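Local coordinates for protein GDP-perosamine synthase (Caulobacter crescentus, PDB 3BN1) that uses pyridoxal phosphate to transfer an amino group from L-glutamate to GDP-4-keto-6-deoxy-D-mannose, making GDP-perosamine for lipopolysaccharide O-antigen, at residues A65-L70 with V95-A100; T87-A92 with H321-M326. All blocks are in the same frame, centred on the assembly; numbering follows the deposited sequence.

Contact 1: residues A65-L70 with V95-A100; sequences ALHLAL and VTYCGA
His67 and Tyr97 form the aromatic part of this helix-helix contact, and Tyr97 approaches the imidazole in two ways. Its CB lies over the face, 3.8 Å from the centroid of the His67 ring and 17° off the normal, which makes a CH-pi contact. The phenol ring follows with its edge: Tyr97 CD2 comes within 3.7 Å of His67 CG, and the planes meet at 72°, a T-shaped pair. A chi1 of -177° sets the imidazole of His67 opposite its own backbone N, extended across to helix 90-98. Cys98 SG sits at the edge of that imidazole, 4.0 Å from His67 CD2, and also packs 3.5 Å from Leu70 CB. One turn away, Leu70 CD1 meets Val95 CG2 at 4.0 Å and continues the apolar seam.

Both imidazole nitrogens have partners. In the ring plane, His67 NE2 is 2.6 Å from a water that donates to Tyr97 O, while His67 ND1 is hydrogen-bonded to Tyr232. These two bonds constrain the ring's rotation. Tyr97 OH reaches Gly229 O of the second subunit, tying the tyrosine to the dimer interface.

Past Cys98 the helix stops in a Schellman motif: Gly99 has positive phi, Ala100 N returns to Val95 O at 3.1 Å, and Gly99 N bonds to Thr96 O. The chain then enters strand 101-105, which lies parallel beside strand 80-84. Helix 90-98 is therefore the connection of a beta-alpha-beta crossover, packed here on helix 62-72 in the large domain of the aspartate aminotransferase fold.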
ATOM      1  N   ALA A  65       1.644   4.445  -6.374  1.00  7.95           N
ATOM      2  CA  ALA A  65       2.147   4.440  -7.724  1.00 17.67           C
ATOM      3  C   ALA A  65       2.775   5.810  -7.926  1.00 15.23           C
ATOM      4  O   ALA A  65       3.945   5.941  -8.323  1.00 12.98           O
ATOM      5  CB  ALA A  65       0.971   4.261  -8.710  1.00  9.85           C
ATOM      6  N   LEU A  66       1.988   6.856  -7.692  1.00  8.44           N
ATOM      7  CA  LEU A  66       2.561   8.170  -7.862  1.00  3.50           C
ATOM      8  C   LEU A  66       3.805   8.388  -7.015  1.00  4.84           C
ATOM      9  O   LEU A  66       4.838   8.849  -7.490  1.00  7.88           O
ATOM     10  CB  LEU A  66       1.501   9.194  -7.472  1.00  2.55           C
ATOM     11  CG  LEU A  66       0.490   9.425  -8.596  1.00  7.37           C
ATOM     12  CD1 LEU A  66      -0.765  10.259  -8.081  1.00  7.60           C
ATOM     13  CD2 LEU A  66       1.157  10.118  -9.787  1.00  8.27           C
ATOM     14  N   HIS A  67       3.688   8.110  -5.719  1.00 10.18           N
ATOM     15  CA  HIS A  67       4.823   8.264  -4.814  1.00 20.93           C
ATOM     16  C   HIS A  67       6.020   7.493  -5.363  1.00 33.16           C
ATOM     17  O   HIS A  67       7.120   8.039  -5.484  1.00 10.09           O
ATOM     18  CB  HIS A  67       4.489   7.804  -3.331  1.00 15.98           C
ATOM     19  CG  HIS A  67       5.616   8.014  -2.341  1.00 16.37           C
ATOM     20  ND1 HIS A  67       5.756   7.276  -1.180  1.00 17.37           N
ATOM     21  CD2 HIS A  67       6.633   8.920  -2.326  1.00 12.75           C
ATOM     22  CE1 HIS A  67       6.830   7.694  -0.515  1.00  2.10           C
ATOM     23  NE2 HIS A  67       7.379   8.692  -1.192  1.00  6.81           N
ATOM     24  N   LEU A  68       5.798   6.220  -5.672  1.00  8.11           N
ATOM     25  CA  LEU A  68       6.877   5.417  -6.164  1.00 10.13           C
ATOM     26  C   LEU A  68       7.536   6.043  -7.406  1.00 11.13           C
ATOM     27  O   LEU A  68       8.764   6.146  -7.504  1.00  7.39           O
ATOM     28  CB  LEU A  68       6.352   4.016  -6.506  1.00  4.86           C
ATOM     29  CG  LEU A  68       7.387   3.038  -7.072  1.00 20.01           C
ATOM     30  CD1 LEU A  68       8.513   2.814  -6.021  1.00 11.83           C
ATOM     31  CD2 LEU A  68       6.658   1.742  -7.337  1.00  8.72           C
ATOM     32  N   ALA A  69       6.743   6.425  -8.405  1.00 12.69           N
ATOM     33  CA  ALA A  69       7.364   6.960  -9.632  1.00  9.89           C
ATOM     34  C   ALA A  69       8.183   8.245  -9.357  1.00  9.15           C
ATOM     35  O   ALA A  69       9.267   8.487  -9.926  1.00  7.31           O
ATOM     36  CB  ALA A  69       6.238   7.237 -10.650  1.00 12.96           C
ATOM     37  N   LEU A  70       7.668   9.123  -8.490  1.00 14.39           N
ATOM     38  CA  LEU A  70       8.393  10.374  -8.219  1.00  6.91           C
ATOM     39  C   LEU A  70       9.729  10.044  -7.553  1.00 10.22           C
ATOM     40  O   LEU A  70      10.782  10.611  -7.851  1.00 12.10           O
ATOM     41  CB  LEU A  70       7.613  11.209  -7.228  1.00 14.13           C
ATOM     42  CG  LEU A  70       6.366  11.790  -7.878  1.00 10.29           C
ATOM     43  CD1 LEU A  70       5.389  12.395  -6.859  1.00  7.71           C
ATOM     44  CD2 LEU A  70       6.661  12.769  -9.065  1.00 15.44           C
ATOM     45  N   VAL A  95       3.732  14.343  -4.094  1.00 10.47           N
ATOM     46  CA  VAL A  95       4.909  15.210  -4.174  1.00  8.09           C
ATOM     47  C   VAL A  95       5.310  15.541  -2.736  1.00  9.82           C
ATOM     48  O   VAL A  95       6.481  15.470  -2.327  1.00 11.94           O
ATOM     49  CB  VAL A  95       4.551  16.501  -4.963  1.00  7.93           C
ATOM     50  CG1 VAL A  95       5.602  17.634  -4.900  1.00  5.08           C
ATOM     51  CG2 VAL A  95       4.111  16.146  -6.377  1.00  6.51           C
ATOM     52  N   THR A  96       4.267  15.793  -1.968  1.00  8.92           N
ATOM     53  CA  THR A  96       4.478  16.102  -0.595  1.00  9.69           C
ATOM     54  C   THR A  96       5.240  14.997   0.060  1.00  7.87           C
ATOM     55  O   THR A  96       6.115  15.276   0.849  1.00  6.99           O
ATOM     56  CB  THR A  96       3.158  16.305   0.107  1.00 17.60           C
ATOM     57  OG1 THR A  96       2.687  17.594  -0.292  1.00  8.68           O
ATOM     58  CG2 THR A  96       3.370  16.424   1.644  1.00 17.27           C
ATOM     59  N   TYR A  97       4.884  13.753  -0.230  1.00 10.15           N
ATOM     60  CA  TYR A  97       5.557  12.665   0.435  1.00  7.30           C
ATOM     61  C   TYR A  97       7.040  12.660   0.079  1.00  8.39           C
ATOM     62  O   TYR A  97       7.862  12.110   0.838  1.00  7.14           O
ATOM     63  CB  TYR A  97       5.031  11.334  -0.017  1.00  1.31           C
ATOM     64  CG  TYR A  97       3.566  11.030   0.118  1.00 12.18           C
ATOM     65  CD1 TYR A  97       2.774  11.609   1.091  1.00 13.63           C
ATOM     66  CD2 TYR A  97       2.969  10.142  -0.770  1.00  9.11           C
ATOM     67  CE1 TYR A  97       1.374  11.319   1.169  1.00  4.99           C
ATOM     68  CE2 TYR A  97       1.636   9.850  -0.699  1.00  7.47           C
ATOM     69  CZ  TYR A  97       0.845  10.367   0.317  1.00  6.42           C
ATOM     70  OH  TYR A  97      -0.486  10.018   0.415  1.00 14.04           O
ATOM     71  N   CYS A  98       7.402  13.225  -1.070  1.00  7.32           N
ATOM     72  CA  CYS A  98       8.836  13.219  -1.431  1.00  9.47           C
ATOM     73  C   CYS A  98       9.546  14.275  -0.638  1.00 19.44           C
ATOM     74  O   CYS A  98      10.761  14.294  -0.610  1.00 20.14           O
ATOM     75  CB  CYS A  98       9.074  13.516  -2.917  1.00  7.43           C
ATOM     76  SG  CYS A  98       8.268  12.231  -3.915  1.00 15.00           S
ATOM     77  N   GLY A  99       8.789  15.152   0.004  1.00  9.67           N
ATOM     78  CA  GLY A  99       9.373  16.270   0.739  1.00  6.67           C
ATOM     79  C   GLY A  99       9.586  17.351  -0.336  1.00  5.19           C
ATOM     80  O   GLY A  99      10.343  18.324  -0.137  1.00 13.68           O
ATOM     81  N   ALA A 100       8.921  17.201  -1.478  1.00 14.21           N
ATOM     82  CA  ALA A 100       9.037  18.219  -2.513  1.00  9.75           C
ATOM     83  C   ALA A 100       7.805  19.145  -2.429  1.00  6.58           C
ATOM     84  O   ALA A 100       6.846  18.924  -1.636  1.00 14.10           O
ATOM     85  CB  ALA A 100       9.096  17.552  -3.881  1.00 11.74           C
TER
HETATM   86  O   HOH W   1       9.455   9.707  -0.057  1.00 10.36           O

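Contact 2: residues T87-A92 with H321-M326; sequences TYIASA and HPMHIM. With AKG (2-oxoglutaric acid), chain G.
Tyr88 O lies in the turn whose Thr87 and Ile89 touch Met323, and Ser91 N donates to it at 2.9 Å. Ser91 OG also lies 3.0 Å from Tyr88 O, and Thr87 OG1 is 2.7 Å from Ser91 OG. This polar cluster shapes the turn leading into helix 90-98 of the aspartate aminotransferase fold, and Asp159 holds Ser91 OG from outside.

The turn presents Tyr88 to the 2-oxoglutarate site. The ligand's carbon chain lies over one ring face, with Tyr88 CZ 3.6 Å from AKG C4, while Ile89 CG2 lies on the opposite face, 4.1 Å above the plane. Gln215 of the second subunit packs on Tyr88 and also hydrogen-bonds the ligand, which places the site at the dimer interface.

The two segments meet mainly through apolar side chains. Met323, in the 3-10 segment 323-325, bends at chi2 (-66°) and chi3 (78°), which turns the thioether onto Ile89 and Ala92. Its SD lies 3.8 Å from Ile89 CG1 and 3.9 Å from Ala92 CB. Beyond the sulfur, the methyl Met323 CE comes to 3.5 Å from the carbonyl oxygen Thr87 O, a van der Waals contact.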
ATOM      1  N   THR A  87      -7.634  18.683  -9.178  1.00 13.67           N
ATOM      2  CA  THR A  87      -7.259  17.251  -9.263  1.00  5.69           C
ATOM      3  C   THR A  87      -7.642  16.566  -7.944  1.00  4.00           C
ATOM      4  O   THR A  87      -7.995  17.235  -6.949  1.00  7.42           O
ATOM      5  CB  THR A  87      -5.743  17.011  -9.547  1.00 14.59           C
ATOM      6  OG1 THR A  87      -5.477  15.603  -9.693  1.00  5.67           O
ATOM      7  CG2 THR A  87      -4.844  17.532  -8.430  1.00  8.42           C
ATOM      8  N   TYR A  88      -7.467  15.252  -7.933  1.00 11.67           N
ATOM      9  CA  TYR A  88      -7.655  14.467  -6.733  1.00  7.87           C
ATOM     10  C   TYR A  88      -6.366  14.692  -5.903  1.00  1.81           C
ATOM     11  O   TYR A  88      -5.258  14.796  -6.417  1.00  7.26           O
ATOM     12  CB  TYR A  88      -7.830  12.988  -7.082  1.00  6.53           C
ATOM     13  CG  TYR A  88      -7.985  12.224  -5.802  1.00 13.05           C
ATOM     14  CD1 TYR A  88      -9.064  12.489  -4.945  1.00 13.28           C
ATOM     15  CD2 TYR A  88      -7.012  11.284  -5.433  1.00 15.43           C
ATOM     16  CE1 TYR A  88      -9.229  11.757  -3.809  1.00  4.70           C
ATOM     17  CE2 TYR A  88      -7.162  10.563  -4.306  1.00  9.24           C
ATOM     18  CZ  TYR A  88      -8.223  10.840  -3.481  1.00 10.90           C
ATOM     19  OH  TYR A  88      -8.303  10.151  -2.305  1.00 11.98           O
ATOM     20  N   ILE A  89      -6.532  14.810  -4.594  1.00 11.30           N
ATOM     21  CA  ILE A  89      -5.470  15.266  -3.760  1.00  6.06           C
ATOM     22  C   ILE A  89      -4.230  14.415  -3.732  1.00  7.82           C
ATOM     23  O   ILE A  89      -3.151  14.929  -3.376  1.00 13.89           O
ATOM     24  CB  ILE A  89      -5.925  15.384  -2.333  1.00  5.27           C
ATOM     25  CG1 ILE A  89      -4.995  16.323  -1.548  1.00  8.62           C
ATOM     26  CG2 ILE A  89      -6.118  13.972  -1.776  1.00  4.57           C
ATOM     27  CD1 ILE A  89      -5.594  16.745  -0.180  1.00  7.17           C
ATOM     28  N   ALA A  90      -4.388  13.138  -4.113  1.00  5.98           N
ATOM     29  CA  ALA A  90      -3.257  12.229  -4.172  1.00  7.41           C
ATOM     30  C   ALA A  90      -2.204  12.793  -5.116  1.00  4.30           C
ATOM     31  O   ALA A  90      -1.006  12.557  -4.867  1.00  8.35           O
ATOM     32  CB  ALA A  90      -3.688  10.793  -4.586  1.00  8.35           C
ATOM     33  N   SER A  91      -2.602  13.603  -6.109  1.00  3.88           N
ATOM     34  CA  SER A  91      -1.617  14.131  -7.048  1.00 22.89           C
ATOM     35  C   SER A  91      -0.587  14.977  -6.317  1.00 15.26           C
ATOM     36  O   SER A  91       0.618  14.990  -6.639  1.00  8.84           O
ATOM     37  CB  SER A  91      -2.287  15.066  -8.076  1.00 12.80           C
ATOM     38  OG  SER A  91      -3.330  14.375  -8.719  1.00 14.72           O
ATOM     39  N   ALA A  92      -1.111  15.831  -5.451  1.00  7.07           N
ATOM     40  CA  ALA A  92      -0.242  16.761  -4.712  1.00  1.11           C
ATOM     41  C   ALA A  92       0.387  16.030  -3.570  1.00  7.26           C
ATOM     42  O   ALA A  92       1.545  16.307  -3.260  1.00  5.09           O
ATOM     43  CB  ALA A  92      -1.085  17.953  -4.173  1.00 13.26           C
ATOM     44  N   HIS A 321     -12.428  19.524  -5.261  1.00 12.46           N
ATOM     45  CA  HIS A 321     -12.190  20.871  -4.727  1.00 10.93           C
ATOM     46  C   HIS A 321     -10.781  21.195  -5.081  1.00 12.25           C
ATOM     47  O   HIS A 321      -9.906  20.361  -4.845  1.00  9.69           O
ATOM     48  CB  HIS A 321     -12.285  20.932  -3.179  1.00  9.90           C
ATOM     49  CG  HIS A 321     -13.615  20.538  -2.644  1.00 16.97           C
ATOM     50  ND1 HIS A 321     -14.794  20.864  -3.283  1.00 66.20           N
ATOM     51  CD2 HIS A 321     -13.961  19.796  -1.565  1.00 27.97           C
ATOM     52  CE1 HIS A 321     -15.811  20.334  -2.627  1.00 30.81           C
ATOM     53  NE2 HIS A 321     -15.336  19.699  -1.569  1.00 28.03           N
ATOM     54  N   PRO A 322     -10.537  22.421  -5.557  1.00 14.38           N
ATOM     55  CA  PRO A 322      -9.174  22.800  -5.874  1.00  6.67           C
ATOM     56  C   PRO A 322      -8.299  22.624  -4.607  1.00  3.80           C
ATOM     57  O   PRO A 322      -8.719  22.950  -3.493  1.00 12.79           O
ATOM     58  CB  PRO A 322      -9.325  24.274  -6.267  1.00  9.92           C
ATOM     59  CG  PRO A 322     -10.673  24.372  -6.906  1.00  9.40           C
ATOM     60  CD  PRO A 322     -11.521  23.411  -6.065  1.00  8.78           C
ATOM     61  N   MET A 323      -7.068  22.181  -4.791  1.00  9.96           N
ATOM     62  CA  MET A 323      -6.195  21.955  -3.630  1.00 12.72           C
ATOM     63  C   MET A 323      -6.078  23.179  -2.748  1.00 17.31           C
ATOM     64  O   MET A 323      -5.989  23.102  -1.527  1.00 15.23           O
ATOM     65  CB  MET A 323      -4.744  21.777  -4.109  1.00  8.28           C
ATOM     66  CG  MET A 323      -4.558  20.560  -5.016  1.00 22.57           C
ATOM     67  SD  MET A 323      -4.815  18.960  -4.214  1.00 21.01           S
ATOM     68  CE  MET A 323      -6.781  18.908  -4.184  1.00 11.03           C
ATOM     69  N   HIS A 324      -5.838  24.294  -3.416  1.00  7.29           N
ATOM     70  CA  HIS A 324      -5.525  25.524  -2.698  1.00  6.21           C
ATOM     71  C   HIS A 324      -6.684  25.986  -1.829  1.00 11.55           C
ATOM     72  O   HIS A 324      -6.579  26.991  -1.129  1.00 12.31           O
ATOM     73  CB  HIS A 324      -4.959  26.642  -3.700  1.00  9.88           C
ATOM     74  CG  HIS A 324      -6.001  27.250  -4.591  1.00  7.56           C
ATOM     75  ND1 HIS A 324      -6.619  26.528  -5.593  1.00 12.74           N
ATOM     76  CD2 HIS A 324      -6.619  28.463  -4.570  1.00 11.80           C
ATOM     77  CE1 HIS A 324      -7.541  27.280  -6.174  1.00  6.73           C
ATOM     78  NE2 HIS A 324      -7.565  28.460  -5.569  1.00 12.29           N
ATOM     79  N   ILE A 325      -7.831  25.316  -1.919  1.00  4.77           N
ATOM     80  CA  ILE A 325      -8.931  25.816  -1.098  1.00 17.81           C
ATOM     81  C   ILE A 325      -9.116  24.857   0.055  1.00 44.81           C
ATOM     82  O   ILE A 325     -10.003  25.058   0.856  1.00 14.45           O
ATOM     83  CB  ILE A 325     -10.296  26.075  -1.782  1.00 19.61           C
ATOM     84  CG1 ILE A 325     -10.978  24.763  -2.155  1.00 21.66           C
ATOM     85  CG2 ILE A 325     -10.136  26.870  -3.036  1.00 15.70           C
ATOM     86  CD1 ILE A 325     -12.489  24.914  -2.627  1.00 12.72           C
ATOM     87  N   MET A 326      -8.289  23.828   0.158  1.00 16.16           N
ATOM     88  CA  MET A 326      -8.444  22.948   1.301  1.00  7.40           C
ATOM     89  C   MET A 326      -7.268  23.137   2.251  1.00 22.51           C
ATOM     90  O   MET A 326      -6.224  23.548   1.791  1.00 18.05           O
ATOM     91  CB  MET A 326      -8.643  21.499   0.869  1.00 13.35           C
ATOM     92  CG  MET A 326      -9.969  21.302   0.175  1.00 14.17           C
ATOM     93  SD  MET A 326     -10.237  19.619  -0.225  1.00 12.30           S
ATOM     94  CE  MET A 326      -8.987  19.298  -1.448  1.00 13.78           C
TER
HETATM   95  C1  AKG G 374     -12.748   9.213  -6.073  1.00 43.32           C
HETATM   96  O1  AKG G 374     -13.499   9.228  -5.061  1.00 99.89           O
HETATM   97  O2  AKG G 374     -13.155   9.611  -7.191  1.00 99.89           O
HETATM   98  C2  AKG G 374     -11.367   8.703  -5.952  1.00 45.47           C
HETATM   99  O5  AKG G 374     -10.683   8.576  -6.948  1.00 53.97           O
HETATM  100  C3  AKG G 374     -10.856   8.399  -4.558  1.00 29.63           C
HETATM  101  C4  AKG G 374      -9.504   7.720  -4.604  1.00 24.02           C
HETATM  102  C5  AKG G 374      -9.258   7.052  -3.278  1.00 16.59           C
HETATM  103  O3  AKG G 374      -8.146   6.482  -3.112  1.00 20.44           O
HETATM  104  O4  AKG G 374     -10.204   7.128  -2.278  1.00 26.46           O

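How the contacts relate
Contacts 1 and 2 share helix 90-98: contact 2 uses its start and the turn before it, contact 1 its final turn. Their centres lie 15 Å apart, and they touch directly where Leu66 CD1 packs 4.0 Å from Ala90 O. Along the chain the segments alternate, in the order 65-70, 87-92, 95-100, 321-326. One helix is thus packed against a neighbour close in sequence, helix 62-72, and against a loop more than 220 residues later, following strand 317-318. Both contacts also meet the second subunit, so helix 90-98 and the turn before it join helix 62-72, the 2-oxoglutarate pocket through Tyr88, and the dimer interface.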